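Local coordinates for RagB/SusD domain protein (PDB 5J90) that binds chitin as a SusD homolog and probably helps capture chitin-derived chains at the cell surface for uptake, at residues P45-V48 with Y49-Q53; E156-T159 with Q160-E164; S182-E185 with S186-T190; I421-K424 with W425-G428. All blocks are in the same frame, centred on the assembly; numbering follows the deposited sequence. Where two conformers were deposited one is given.

Contact 1: residues P45-V48 with Y49-Q53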
ATOM      1  N   PRO A  45      -1.088 -36.220  -4.108  1.00 16.92           N
ATOM      2  CA  PRO A  45      -2.420 -36.753  -3.812  1.00 14.59           C
ATOM      3  C   PRO A  45      -3.469 -35.644  -3.723  1.00 14.48           C
ATOM      4  O   PRO A  45      -3.119 -34.476  -3.522  1.00 14.43           O
ATOM      5  CB  PRO A  45      -2.230 -37.419  -2.445  1.00 18.88           C
ATOM      6  CG  PRO A  45      -1.142 -36.639  -1.811  1.00 19.24           C
ATOM      7  CD  PRO A  45      -0.221 -36.190  -2.919  1.00 16.69           C
ATOM      8  N   GLU A  46      -4.738 -36.010  -3.863  1.00 14.59           N
ATOM      9  CA  GLU A  46      -5.824 -35.037  -3.878  1.00 14.20           C
ATOM     10  C   GLU A  46      -5.916 -34.241  -2.584  1.00 15.15           C
ATOM     11  O   GLU A  46      -6.282 -33.057  -2.607  1.00 14.45           O
ATOM     12  CB  GLU A  46      -7.161 -35.712  -4.193  1.00 14.06           C
ATOM     13  CG  GLU A  46      -7.175 -36.503  -5.503  1.00 16.11           C
ATOM     14  CD  GLU A  46      -6.791 -37.964  -5.332  1.00 19.84           C
ATOM     15  OE1 GLU A  46      -6.134 -38.311  -4.326  1.00 20.07           O
ATOM     16  OE2 GLU A  46      -7.153 -38.773  -6.217  1.00 22.97           O
ATOM     17  N   TRP A  47      -5.581 -34.877  -1.459  1.00 13.90           N
ATOM     18  CA  TRP A  47      -5.647 -34.193  -0.178  1.00 12.29           C
ATOM     19  C   TRP A  47      -4.641 -33.051  -0.100  1.00 10.85           C
ATOM     20  O   TRP A  47      -4.866 -32.074   0.612  1.00 13.41           O
ATOM     21  CB  TRP A  47      -5.512 -35.166   1.015  1.00 12.47           C
ATOM     22  CG  TRP A  47      -4.181 -35.854   1.170  1.00 14.23           C
ATOM     23  CD1 TRP A  47      -3.835 -37.099   0.715  1.00 18.00           C
ATOM     24  CD2 TRP A  47      -3.036 -35.351   1.861  1.00 15.26           C
ATOM     25  NE1 TRP A  47      -2.537 -37.384   1.065  1.00 18.43           N
ATOM     26  CE2 TRP A  47      -2.025 -36.332   1.771  1.00 17.09           C
ATOM     27  CE3 TRP A  47      -2.763 -34.163   2.547  1.00 19.08           C
ATOM     28  CZ2 TRP A  47      -0.761 -36.160   2.343  1.00 23.94           C
ATOM     29  CZ3 TRP A  47      -1.505 -33.988   3.107  1.00 23.69           C
ATOM     30  CH2 TRP A  47      -0.523 -34.985   3.005  1.00 25.46           C
ATOM     31  N   VAL A  48      -3.535 -33.165  -0.835  1.00 12.47           N
ATOM     32  CA  VAL A  48      -2.577 -32.065  -0.882  1.00 11.40           C
ATOM     33  C   VAL A  48      -3.136 -30.890  -1.689  1.00 11.80           C
ATOM     34  O   VAL A  48      -3.019 -29.747  -1.251  1.00 11.46           O
ATOM     35  CB  VAL A  48      -1.185 -32.487  -1.394  1.00 11.51           C
ATOM     36  CG1 VAL A  48      -0.283 -31.267  -1.537  1.00 12.64           C
ATOM     37  CG2 VAL A  48      -0.546 -33.498  -0.428  1.00 16.59           C
ATOM     38  N   TYR A  49      -3.752 -31.143  -2.848  1.00 11.11           N
ATOM     39  CA  TYR A  49      -4.397 -30.043  -3.574  1.00 10.16           C
ATOM     40  C   TYR A  49      -5.416 -29.323  -2.688  1.00  9.33           C
ATOM     41  O   TYR A  49      -5.515 -28.088  -2.698  1.00  9.44           O
ATOM     42  CB  TYR A  49      -5.073 -30.498  -4.889  1.00  9.52           C
ATOM     43  CG  TYR A  49      -5.777 -29.310  -5.512  1.00 10.20           C
ATOM     44  CD1 TYR A  49      -5.082 -28.422  -6.318  1.00 10.74           C
ATOM     45  CD2 TYR A  49      -7.098 -29.014  -5.206  1.00 10.73           C
ATOM     46  CE1 TYR A  49      -5.695 -27.295  -6.840  1.00 10.03           C
ATOM     47  CE2 TYR A  49      -7.718 -27.891  -5.717  1.00  9.12           C
ATOM     48  CZ  TYR A  49      -7.009 -27.031  -6.536  1.00  9.17           C
ATOM     49  OH  TYR A  49      -7.628 -25.900  -7.033  1.00 10.72           O
ATOM     50  N   GLN A  50      -6.195 -30.092  -1.935  1.00  9.11           N
ATOM     51  CA  GLN A  50      -7.210 -29.510  -1.083  1.00  9.67           C
ATOM     52  C   GLN A  50      -6.594 -28.464  -0.147  1.00  9.87           C
ATOM     53  O   GLN A  50      -7.210 -27.434   0.114  1.00 10.46           O
ATOM     54  CB  GLN A  50      -7.915 -30.608  -0.273  1.00 10.54           C
ATOM     55  CG  GLN A  50      -9.130 -30.122   0.484  1.00 12.90           C
ATOM     56  CD  GLN A  50      -9.806 -31.226   1.262  1.00 14.04           C
ATOM     57  OE1 GLN A  50      -9.149 -32.142   1.765  1.00 15.16           O
ATOM     58  NE2 GLN A  50     -11.120 -31.140   1.375  1.00 13.60           N
ATOM     59  N   LEU A  51      -5.381 -28.722   0.345  1.00  9.05           N
ATOM     60  CA  LEU A  51      -4.709 -27.782   1.252  1.00 10.02           C
ATOM     61  C   LEU A  51      -3.923 -26.692   0.507  1.00 11.17           C
ATOM     62  O   LEU A  51      -3.837 -25.552   0.964  1.00 10.59           O
ATOM     63  CB  LEU A  51      -3.788 -28.535   2.222  1.00 11.28           C
ATOM     64  CG  LEU A  51      -4.517 -29.531   3.126  1.00 13.53           C
ATOM     65  CD1 LEU A  51      -3.496 -30.348   3.901  1.00 17.57           C
ATOM     66  CD2 LEU A  51      -5.446 -28.801   4.072  1.00 15.23           C
ATOM     67  N   GLN A  52      -3.360 -27.042  -0.643  1.00  9.36           N
ATOM     68  CA  GLN A  52      -2.575 -26.095  -1.424  1.00  9.54           C
ATOM     69  C   GLN A  52      -3.432 -24.983  -2.000  1.00 10.89           C
ATOM     70  O   GLN A  52      -3.003 -23.826  -2.027  1.00 10.57           O
ATOM     71  CB  GLN A  52      -1.866 -26.813  -2.568  1.00 10.70           C
ATOM     72  CG  GLN A  52      -0.909 -25.894  -3.312  1.00 10.50           C
ATOM     73  CD  GLN A  52      -0.769 -26.234  -4.784  1.00 10.91           C
ATOM     74  OE1 GLN A  52      -1.584 -26.972  -5.347  1.00 11.44           O
ATOM     75  NE2 GLN A  52       0.266 -25.695  -5.415  1.00 12.09           N
ATOM     76  N   GLN A  53      -4.631 -25.322  -2.476  1.00  9.48           N
ATOM     77  CA  GLN A  53      -5.483 -24.324  -3.107  1.00  9.75           C
ATOM     78  C   GLN A  53      -6.968 -24.484  -2.776  1.00  8.95           C
ATOM     79  O   GLN A  53      -7.706 -23.502  -2.711  1.00  9.36           O
ATOM     80  CB  GLN A  53      -5.257 -24.318  -4.626  1.00 10.25           C
ATOM     81  CG  GLN A  53      -6.032 -23.210  -5.320  1.00  9.81           C
ATOM     82  CD  GLN A  53      -5.666 -23.002  -6.792  1.00  9.88           C
ATOM     83  OE1 GLN A  53      -4.513 -23.152  -7.220  1.00 10.99           O
ATOM     84  NE2 GLN A  53      -6.665 -22.642  -7.571  1.00  9.28           N
TER
HETATM   85  O   HOH W   1      -6.684 -32.296   2.862  1.00 17.34           O
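The N-terminal turns of helix 46-54, with P45 at the N-cap position behind a cis peptide bond, bring W47 and L51 together one turn apart. The indole of W47 reaches L51 with its benzo carbon: CE3 of W47 lies 4.1 Å from CD1 of L51, and the methyl sits at the ring edge, near its plane. CG of W47 stands between its backbone N and carbonyl carbon (chi1 66°), and the ring is thereby swung back so that CG of P45 and CG2 of V48 lie against one face, toward its rim. The backbone bonds are uneven. Q50 N to E46 O is 3.0 Å and Q52 N to V48 O 2.8 Å, whereas L51 N is split between W47 O (3.4 Å) and V48 O (3.0 Å), both weak. A water gives one hydrogen to W47 O (2.9 Å) and the other to Q50 OE1 (2.7 Å), while Q50 NE2 is held by D264. Outside the segments, F88 on helix 83-108 meets the W47 ring at about 85° and also touches L51. The water bridge thus gives W47 O a second donor and leaves the Q50 amide held at both oxygen and nitrogen.

Contact 2: residues E156-T159 with Q160-E164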
ATOM      1  N   GLU A 156      10.845  -6.591  -5.951  1.00  8.71           N
ATOM      2  CA  GLU A 156      12.027  -7.221  -6.533  1.00  9.49           C
ATOM      3  C   GLU A 156      11.684  -8.496  -7.295  1.00  9.06           C
ATOM      4  O   GLU A 156      12.230  -8.742  -8.378  1.00 10.28           O
ATOM      5  CB  GLU A 156      13.048  -7.552  -5.435  1.00  9.37           C
ATOM      6  CG  GLU A 156      13.759  -6.322  -4.883  1.00 10.43           C
ATOM      7  CD  GLU A 156      14.404  -6.564  -3.522  1.00 13.79           C
ATOM      8  OE1 GLU A 156      14.272  -7.663  -2.922  1.00 12.26           O
ATOM      9  OE2 GLU A 156      15.063  -5.620  -3.032  1.00 19.43           O
ATOM     10  N   VAL A 157      10.795  -9.311  -6.732  1.00  8.63           N
ATOM     11  CA  VAL A 157      10.411 -10.557  -7.401  1.00  8.36           C
ATOM     12  C   VAL A 157       9.760 -10.271  -8.754  1.00  8.23           C
ATOM     13  O   VAL A 157      10.093 -10.906  -9.760  1.00  8.85           O
ATOM     14  CB  VAL A 157       9.507 -11.441  -6.518  1.00  8.20           C
ATOM     15  CG1 VAL A 157       9.072 -12.687  -7.287  1.00  9.68           C
ATOM     16  CG2 VAL A 157      10.245 -11.840  -5.235  1.00  9.73           C
ATOM     17  N   TYR A 158       8.845  -9.309  -8.791  1.00  7.77           N
ATOM     18  CA  TYR A 158       8.190  -8.956 -10.053  1.00  8.02           C
ATOM     19  C   TYR A 158       9.198  -8.487 -11.109  1.00  8.59           C
ATOM     20  O   TYR A 158       9.135  -8.916 -12.264  1.00  8.53           O
ATOM     21  CB  TYR A 158       7.048  -7.944  -9.834  1.00  8.04           C
ATOM     22  CG  TYR A 158       5.704  -8.640  -9.718  1.00  7.46           C
ATOM     23  CD1 TYR A 158       5.359  -9.345  -8.566  1.00  7.38           C
ATOM     24  CD2 TYR A 158       4.803  -8.655 -10.785  1.00  8.25           C
ATOM     25  CE1 TYR A 158       4.148 -10.017  -8.471  1.00  7.83           C
ATOM     26  CE2 TYR A 158       3.590  -9.322 -10.701  1.00  8.16           C
ATOM     27  CZ  TYR A 158       3.271 -10.014  -9.550  1.00  7.84           C
ATOM     28  OH  TYR A 158       2.061 -10.680  -9.500  1.00  8.05           O
ATOM     29  N   THR A 159      10.144  -7.636 -10.728  1.00  8.63           N
ATOM     30  CA  THR A 159      11.184  -7.214 -11.666  1.00  8.65           C
ATOM     31  C   THR A 159      11.966  -8.411 -12.199  1.00  8.14           C
ATOM     32  O   THR A 159      12.210  -8.523 -13.407  1.00  9.37           O
ATOM     33  CB  THR A 159      12.118  -6.193 -11.000  1.00  9.28           C
ATOM     34  OG1 THR A 159      11.390  -4.977 -10.812  1.00 12.21           O
ATOM     35  CG2 THR A 159      13.345  -5.897 -11.856  1.00 11.34           C
ATOM     36  N   GLN A 160      12.341  -9.322 -11.306  1.00  8.24           N
ATOM     37  CA  GLN A 160      13.058 -10.522 -11.741  1.00  8.87           C
ATOM     38  C   GLN A 160      12.241 -11.407 -12.688  1.00  8.63           C
ATOM     39  O   GLN A 160      12.769 -11.919 -13.678  1.00  9.70           O
ATOM     40  CB  GLN A 160      13.525 -11.329 -10.535  1.00  9.95           C
ATOM     41  CG  GLN A 160      14.565 -10.655  -9.685  1.00 16.83           C
ATOM     42  CD  GLN A 160      14.865 -11.456  -8.441  1.00 19.39           C
ATOM     43  OE1 GLN A 160      15.583 -12.460  -8.505  1.00 17.79           O
ATOM     44  NE2 GLN A 160      14.294 -11.038  -7.301  1.00 14.40           N
ATOM     45  N   MET A 161      10.953 -11.588 -12.394  1.00  8.31           N
ATOM     46  CA  MET A 161      10.096 -12.406 -13.244  1.00  8.63           C
ATOM     47  C   MET A 161       9.972 -11.813 -14.646  1.00  7.39           C
ATOM     48  O   MET A 161      10.039 -12.542 -15.637  1.00  8.97           O
ATOM     49  CB  MET A 161       8.726 -12.632 -12.598  1.00  8.16           C
ATOM     50  CG  MET A 161       8.792 -13.490 -11.333  1.00  8.78           C
ATOM     51  SD  MET A 161       7.184 -13.951 -10.672  1.00  9.67           S
ATOM     52  CE  MET A 161       6.389 -12.369 -10.359  1.00 11.96           C
ATOM     53  N   PHE A 162       9.808 -10.499 -14.751  1.00  7.93           N
ATOM     54  CA  PHE A 162       9.748  -9.875 -16.074  1.00  8.09           C
ATOM     55  C   PHE A 162      11.054 -10.099 -16.834  1.00  9.57           C
ATOM     56  O   PHE A 162      11.030 -10.322 -18.048  1.00  9.40           O
ATOM     57  CB  PHE A 162       9.479  -8.368 -15.955  1.00  8.73           C
ATOM     58  CG  PHE A 162       8.063  -8.009 -15.545  1.00  8.24           C
ATOM     59  CD1 PHE A 162       6.959  -8.501 -16.237  1.00  9.45           C
ATOM     60  CD2 PHE A 162       7.844  -7.131 -14.493  1.00  8.61           C
ATOM     61  CE1 PHE A 162       5.661  -8.146 -15.874  1.00  9.22           C
ATOM     62  CE2 PHE A 162       6.555  -6.775 -14.117  1.00  9.14           C
ATOM     63  CZ  PHE A 162       5.454  -7.284 -14.812  1.00  7.95           C
ATOM     64  N   ALA A 163      12.189 -10.041 -16.131  1.00  9.00           N
ATOM     65  CA  ALA A 163      13.497 -10.238 -16.776  1.00  9.42           C
ATOM     66  C   ALA A 163      13.702 -11.691 -17.196  1.00 10.41           C
ATOM     67  O   ALA A 163      14.299 -11.963 -18.238  1.00 10.20           O
ATOM     68  CB  ALA A 163      14.637  -9.789 -15.847  1.00 10.30           C
ATOM     69  N   GLU A 164      13.215 -12.619 -16.381  1.00  9.19           N
ATOM     70  CA  GLU A 164      13.263 -14.036 -16.734  1.00 10.06           C
ATOM     71  C   GLU A 164      12.427 -14.315 -17.979  1.00  8.74           C
ATOM     72  O   GLU A 164      12.854 -15.054 -18.870  1.00  9.74           O
ATOM     73  CB  GLU A 164      12.816 -14.888 -15.553  1.00 10.25           C
ATOM     74  CG  GLU A 164      13.869 -14.915 -14.453  1.00 10.05           C
ATOM     75  CD  GLU A 164      13.371 -15.504 -13.143  1.00 12.46           C
ATOM     76  OE1 GLU A 164      12.135 -15.541 -12.920  1.00 12.83           O
ATOM     77  OE2 GLU A 164      14.227 -15.926 -12.327  1.00 12.45           O
TER
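Helix 154-177 carries a Met-aromatic contact between Y158 and M161, three residues apart on its buried side. In the CH-pi part of it, CE of M161 sits over the middle of the Y158 ring, 3.7 Å from the centroid and 11° off the normal, while SD stands farther above the same face. The bend at chi3 (-58°) turns the M161 methyl in over the phenol. Among the apolar contacts, CG1 of V157 touches SD of M161 at 4.1 Å, and CE2 of F162 approaches CD2 of Y158 at the ring edge, 4.2 Å away. The far end of the phenol is fixed by D132, which hydrogen-bonds Y158 OH, and W501 meets the ring. A leucine in place of Y158 would probably leave the M161 methyl without its aromatic face and D132 without this hydroxyl partner. Polar bonds follow the helix: M161 N to V157 O is 2.9 Å and F162 N to Y158 O 3.0 Å, the latter nearly straight. E156 O accepts twice from Q160, from N at 3.0 Å and weakly from the side-chain amide, whose stronger partner is D152; this weak bond, Q160 NE2 to E156 O, measures 3.3 Å at 151°.

Contact 3: residues S182-E185 with S186-T190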
ATOM      1  N   SER A 182      12.344 -28.449 -32.501  1.00 19.22           N
ATOM      2  CA  SER A 182      12.187 -28.602 -31.056  1.00 20.57           C
ATOM      3  C   SER A 182      12.771 -29.910 -30.540  1.00 21.88           C
ATOM      4  O   SER A 182      12.683 -30.947 -31.199  1.00 23.29           O
ATOM      5  CB  SER A 182      10.716 -28.532 -30.653  1.00 18.32           C
ATOM      6  OG  SER A 182      10.577 -28.796 -29.261  1.00 15.94           O
ATOM      7  N   THR A 183      13.360 -29.852 -29.352  1.00 18.97           N
ATOM      8  CA  THR A 183      13.816 -31.050 -28.666  1.00 22.05           C
ATOM      9  C   THR A 183      13.035 -31.247 -27.367  1.00 18.75           C
ATOM     10  O   THR A 183      13.521 -31.890 -26.435  1.00 22.88           O
ATOM     11  CB  THR A 183      15.328 -30.990 -28.367  1.00 21.55           C
ATOM     12  OG1 THR A 183      15.657 -29.744 -27.738  1.00 26.48           O
ATOM     13  CG2 THR A 183      16.124 -31.112 -29.662  1.00 29.67           C
ATOM     14  N   PHE A 184      11.812 -30.717 -27.323  1.00 17.29           N
ATOM     15  CA  PHE A 184      11.028 -30.693 -26.083  1.00 16.73           C
ATOM     16  C   PHE A 184       9.728 -31.504 -26.122  1.00 14.29           C
ATOM     17  O   PHE A 184       9.084 -31.682 -25.094  1.00 15.05           O
ATOM     18  CB  PHE A 184      10.729 -29.234 -25.693  1.00 16.01           C
ATOM     19  CG  PHE A 184      10.241 -29.049 -24.270  1.00 14.60           C
ATOM     20  CD1 PHE A 184      11.027 -29.420 -23.190  1.00 14.56           C
ATOM     21  CD2 PHE A 184       9.004 -28.468 -24.022  1.00 13.32           C
ATOM     22  CE1 PHE A 184      10.580 -29.224 -21.879  1.00 14.64           C
ATOM     23  CE2 PHE A 184       8.557 -28.269 -22.720  1.00 14.49           C
ATOM     24  CZ  PHE A 184       9.339 -28.657 -21.652  1.00 13.49           C
ATOM     25  N   GLU A 185       9.334 -32.014 -27.287  1.00 15.93           N
ATOM     26  CA  GLU A 185       8.022 -32.661 -27.370  1.00 15.41           C
ATOM     27  C   GLU A 185       7.831 -33.819 -26.380  1.00 16.50           C
ATOM     28  O   GLU A 185       6.798 -33.904 -25.717  1.00 17.75           O
ATOM     29  CB  GLU A 185       7.679 -33.123 -28.797  1.00 19.75           C
ATOM     30  CG  GLU A 185       6.298 -33.760 -28.858  1.00 18.64           C
ATOM     31  CD  GLU A 185       5.799 -34.036 -30.264  1.00 23.12           C
ATOM     32  OE1 GLU A 185       6.550 -33.808 -31.236  1.00 25.26           O
ATOM     33  OE2 GLU A 185       4.639 -34.483 -30.383  1.00 24.02           O
ATOM     34  N   SER A 186       8.826 -34.693 -26.269  1.00 19.33           N
ATOM     35  CA  SER A 186       8.700 -35.859 -25.393  1.00 18.42           C
ATOM     36  C   SER A 186       8.655 -35.494 -23.908  1.00 18.15           C
ATOM     37  O   SER A 186       8.209 -36.288 -23.079  1.00 21.63           O
ATOM     38  CB  SER A 186       9.815 -36.876 -25.662  1.00 19.99           C
ATOM     39  OG  SER A 186      11.093 -36.344 -25.368  1.00 23.61           O
ATOM     40  N   THR A 187       9.107 -34.287 -23.580  1.00 15.70           N
ATOM     41  CA  THR A 187       9.135 -33.827 -22.192  1.00 15.24           C
ATOM     42  C   THR A 187       7.919 -32.956 -21.851  1.00 14.53           C
ATOM     43  O   THR A 187       7.486 -32.902 -20.697  1.00 15.73           O
ATOM     44  CB  THR A 187      10.423 -33.039 -21.911  1.00 15.02           C
ATOM     45  OG1 THR A 187      11.566 -33.852 -22.220  1.00 18.21           O
ATOM     46  CG2 THR A 187      10.499 -32.612 -20.459  1.00 16.52           C
ATOM     47  N   ASP A 188       7.381 -32.279 -22.860  1.00 13.16           N
ATOM     48  CA  ASP A 188       6.263 -31.357 -22.672  1.00 13.91           C
ATOM     49  C   ASP A 188       5.019 -32.110 -22.185  1.00 14.68           C
ATOM     50  O   ASP A 188       4.736 -33.221 -22.640  1.00 18.65           O
ATOM     51  CB  ASP A 188       5.984 -30.649 -23.999  1.00 12.30           C
ATOM     52  CG  ASP A 188       5.225 -29.343 -23.836  1.00 13.35           C
ATOM     53  OD1 ASP A 188       4.696 -29.078 -22.735  1.00 12.00           O
ATOM     54  OD2 ASP A 188       5.151 -28.593 -24.839  1.00 12.18           O
ATOM     55  N   MET A 189       4.296 -31.515 -21.240  1.00 13.14           N
ATOM     56  CA  MET A 189       3.080 -32.109 -20.704  0.55 14.17           C
ATOM     57  C   MET A 189       1.919 -31.123 -20.781  1.00 12.46           C
ATOM     58  O   MET A 189       1.078 -31.067 -19.890  1.00 13.78           O
ATOM     59  CB  MET A 189       3.311 -32.550 -19.257  0.55 13.68           C
ATOM     60  CG  MET A 189       4.492 -33.494 -19.101  0.55 15.05           C
ATOM     61  SD  MET A 189       4.768 -33.969 -17.393  0.55 15.05           S
ATOM     62  CE  MET A 189       3.192 -34.733 -17.005  0.55 13.54           C
ATOM     63  N   THR A 190       1.885 -30.346 -21.854  1.00 13.95           N
ATOM     64  CA  THR A 190       0.852 -29.330 -22.031  1.00 13.23           C
ATOM     65  C   THR A 190       0.133 -29.560 -23.343  1.00 13.03           C
ATOM     66  O   THR A 190       0.260 -30.626 -23.954  1.00 15.87           O
ATOM     67  CB  THR A 190       1.461 -27.916 -22.063  1.00 11.30           C
ATOM     68  OG1 THR A 190       2.285 -27.767 -23.228  1.00 11.51           O
ATOM     69  CG2 THR A 190       2.301 -27.653 -20.809  1.00 12.87           C
TER
HETATM   70  O   HOH W   2      11.915 -33.781 -24.904  1.00 19.27           O
HETATM   71  O   HOH W   3       3.953 -33.627 -25.725  1.00 21.27           O
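F184 folds over the turn that follows it, its ring lying against T187 and D188. CE1 of F184 meets CG2 of T187 at 3.7 Å, and across the ring, at its other edge, CE2 stands 3.7 Å from CG of D188. The backbone N of D188 lies 4.1 Å above the ring plane, over its centre. CG of F184 is anti to the backbone N (chi1 -165°), which carries the ring forward over that amide. Beneath it, F184 O accepts two bonds: D188 N at 2.9 Å lies nearly in line with the C=O bond, though its N-H is bent (143°), whereas T187 N at 3.0 Å arrives from above the carbonyl plane. The D188 carboxylate, its plane 39° from the ring, takes the hydroxyl of T190 on OD1 at 2.8 Å, and its OD2 is held by G194 N and W199 NE1. Were D188 an alanine, G194 N and W199 NE1 would probably lose their shared acceptor, and the T190 hydroxyl would keep Y192 N but lose its carboxylate. Farther out, one water joins T183 O to the hydroxyls of S186 and T187, and F33 packs edge-to-face with F184. At the start, S182 OG accepts from F184 N at 3.0 Å. This is an ST turn leading into an alpha-turn overlapping a beta-turn, both closed on F184 O, in the loop between helices 154-177 and 196-213.

Contact 4: residues I421-K424 with W425-G428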
ATOM      1  N   ILE A 421     -14.093  -7.797 -15.728  1.00  8.21           N
ATOM      2  CA  ILE A 421     -13.614  -8.711 -14.695  1.00  8.19           C
ATOM      3  C   ILE A 421     -14.668  -9.774 -14.355  1.00  9.53           C
ATOM      4  O   ILE A 421     -14.320 -10.916 -14.060  1.00  9.31           O
ATOM      5  CB  ILE A 421     -13.154  -7.956 -13.427  1.00  7.99           C
ATOM      6  CG1 ILE A 421     -12.035  -6.951 -13.760  1.00  8.30           C
ATOM      7  CG2 ILE A 421     -12.693  -8.942 -12.355  1.00  8.29           C
ATOM      8  CD1 ILE A 421     -10.797  -7.567 -14.372  1.00  9.21           C
ATOM      9  N   THR A 422     -15.954  -9.419 -14.408  1.00  9.36           N
ATOM     10  CA  THR A 422     -17.001 -10.420 -14.169  1.00  9.23           C
ATOM     11  C   THR A 422     -16.906 -11.542 -15.207  1.00  8.81           C
ATOM     12  O   THR A 422     -16.927 -12.727 -14.859  1.00  8.88           O
ATOM     13  CB  THR A 422     -18.409  -9.789 -14.215  1.00 10.22           C
ATOM     14  OG1 THR A 422     -18.546  -8.855 -13.138  1.00 10.90           O
ATOM     15  CG2 THR A 422     -19.495 -10.856 -14.084  1.00 10.71           C
ATOM     16  N   GLN A 423     -16.771 -11.168 -16.475  1.00 10.04           N
ATOM     17  CA  GLN A 423     -16.676 -12.170 -17.535  1.00  9.33           C
ATOM     18  C   GLN A 423     -15.366 -12.953 -17.454  1.00 10.21           C
ATOM     19  O   GLN A 423     -15.324 -14.158 -17.720  1.00 10.12           O
ATOM     20  CB  GLN A 423     -16.892 -11.520 -18.899  1.00  9.66           C
ATOM     21  CG  GLN A 423     -18.358 -11.139 -19.113  1.00 10.81           C
ATOM     22  CD  GLN A 423     -19.290 -12.341 -19.024  1.00 11.20           C
ATOM     23  OE1 GLN A 423     -18.982 -13.424 -19.528  1.00 11.34           O
ATOM     24  NE2 GLN A 423     -20.442 -12.153 -18.378  1.00 12.25           N
ATOM     25  N   LYS A 424     -14.303 -12.272 -17.047  1.00  9.33           N
ATOM     26  CA  LYS A 424     -13.011 -12.912 -16.839  1.00  8.07           C
ATOM     27  C   LYS A 424     -13.115 -13.958 -15.722  1.00  8.80           C
ATOM     28  O   LYS A 424     -12.627 -15.094 -15.850  1.00  9.61           O
ATOM     29  CB  LYS A 424     -12.014 -11.815 -16.465  1.00  9.94           C
ATOM     30  CG  LYS A 424     -10.566 -12.203 -16.499  1.00  9.49           C
ATOM     31  CD  LYS A 424      -9.745 -10.946 -16.174  1.00  9.86           C
ATOM     32  CE  LYS A 424      -8.271 -11.218 -16.185  1.00 10.25           C
ATOM     33  NZ  LYS A 424      -7.572 -10.094 -15.493  1.00  9.60           N
ATOM     34  N   TRP A 425     -13.773 -13.572 -14.638  1.00  8.15           N
ATOM     35  CA  TRP A 425     -13.996 -14.441 -13.492  1.00  8.66           C
ATOM     36  C   TRP A 425     -14.793 -15.691 -13.905  1.00  9.62           C
ATOM     37  O   TRP A 425     -14.415 -16.811 -13.560  1.00  9.43           O
ATOM     38  CB  TRP A 425     -14.704 -13.621 -12.416  1.00  8.55           C
ATOM     39  CG  TRP A 425     -15.055 -14.277 -11.098  1.00  8.90           C
ATOM     40  CD1 TRP A 425     -14.281 -14.328  -9.970  1.00  8.87           C
ATOM     41  CD2 TRP A 425     -16.320 -14.854 -10.738  1.00  9.02           C
ATOM     42  NE1 TRP A 425     -14.968 -14.935  -8.948  1.00  8.68           N
ATOM     43  CE2 TRP A 425     -16.222 -15.277  -9.394  1.00  8.35           C
ATOM     44  CE3 TRP A 425     -17.518 -15.076 -11.429  1.00 10.27           C
ATOM     45  CZ2 TRP A 425     -17.278 -15.891  -8.720  1.00  9.60           C
ATOM     46  CZ3 TRP A 425     -18.566 -15.699 -10.760  1.00 10.38           C
ATOM     47  CH2 TRP A 425     -18.438 -16.098  -9.421  1.00  9.89           C
ATOM     48  N   ILE A 426     -15.870 -15.513 -14.666  1.00  9.15           N
ATOM     49  CA  ILE A 426     -16.630 -16.684 -15.113  1.00 10.42           C
ATOM     50  C   ILE A 426     -15.758 -17.596 -15.983  1.00  9.67           C
ATOM     51  O   ILE A 426     -15.748 -18.815 -15.797  1.00  9.65           O
ATOM     52  CB  ILE A 426     -17.928 -16.309 -15.875  1.00  8.92           C
ATOM     53  CG1 ILE A 426     -18.876 -15.520 -14.974  1.00  9.81           C
ATOM     54  CG2 ILE A 426     -18.630 -17.579 -16.392  1.00 10.21           C
ATOM     55  CD1 ILE A 426     -20.055 -14.874 -15.722  1.00 12.61           C
ATOM     56  N   ALA A 427     -15.031 -17.010 -16.931  1.00  8.82           N
ATOM     57  CA  ALA A 427     -14.226 -17.785 -17.870  1.00  9.14           C
ATOM     58  C   ALA A 427     -13.112 -18.595 -17.205  1.00 10.30           C
ATOM     59  O   ALA A 427     -12.735 -19.658 -17.706  1.00 10.42           O
ATOM     60  CB  ALA A 427     -13.651 -16.871 -18.958  1.00  9.72           C
ATOM     61  N   GLY A 428     -12.575 -18.094 -16.088  1.00  8.95           N
ATOM     62  CA  GLY A 428     -11.412 -18.713 -15.471  1.00  9.58           C
ATOM     63  C   GLY A 428     -11.713 -19.858 -14.520  1.00 10.08           C
ATOM     64  O   GLY A 428     -10.783 -20.491 -14.034  1.00 10.61           O
TER
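I426 leans back on the preceding turn of helix 413-428, against T422 and Q423. Its CB lies 3.8 Å from Q423 O. One bond on, CG1 is 3.4 Å from T422 O, because this branch is anti to the carbonyl carbon and beside the backbone N (chi1 -62°). The chain then extends, and the terminal CD1 meets NE2 of Q423 at 3.8 Å, a contact of methyl with amide rather than a polar bond. The two side chains run side by side and point the same way. The Q423 amide ends at Y376 through NE2 and at R282 through OE1, so the group flanking the methyl is held from both its polar ends. T422 O also receives I426 N at 3.0 Å, and the neighbouring bond from W425 N to I421 O is shorter, 2.8 Å. Toward G428 the bonding weakens: G428 N reaches K424 O at 3.0 Å but with an angle of only 134°, a weak bond. I274 and M275 of helix 269-277 touch I426, and K424 forms a salt bridge with D438. These are i to i+3 and i to i+4 contacts of a buried alpha helix packed among other helices, in the mainly helical SusD-like fold.

From the N terminus the four contacts come in series: each closes before the next opens, and none nests in or crosses another. Each joins adjoining segments, so no long loop is closed. Contact 1 shapes the start of helix 46-54, near helices 83-108 and 255-261. Contact 2 lies on helix 154-177, between helices 113-134 and 196-213; contact 3 follows in the loop after that helix and again meets helices 113-134 and 196-213, making these two the shared neighbours. Contact 4 sits far along the chain, on helix 413-428, packed against helices 269-277, 332-344 and 353-368. Contacts 1 and 4 lie on opposite sides of the chain's centre, their nearest atoms about 8 Å apart.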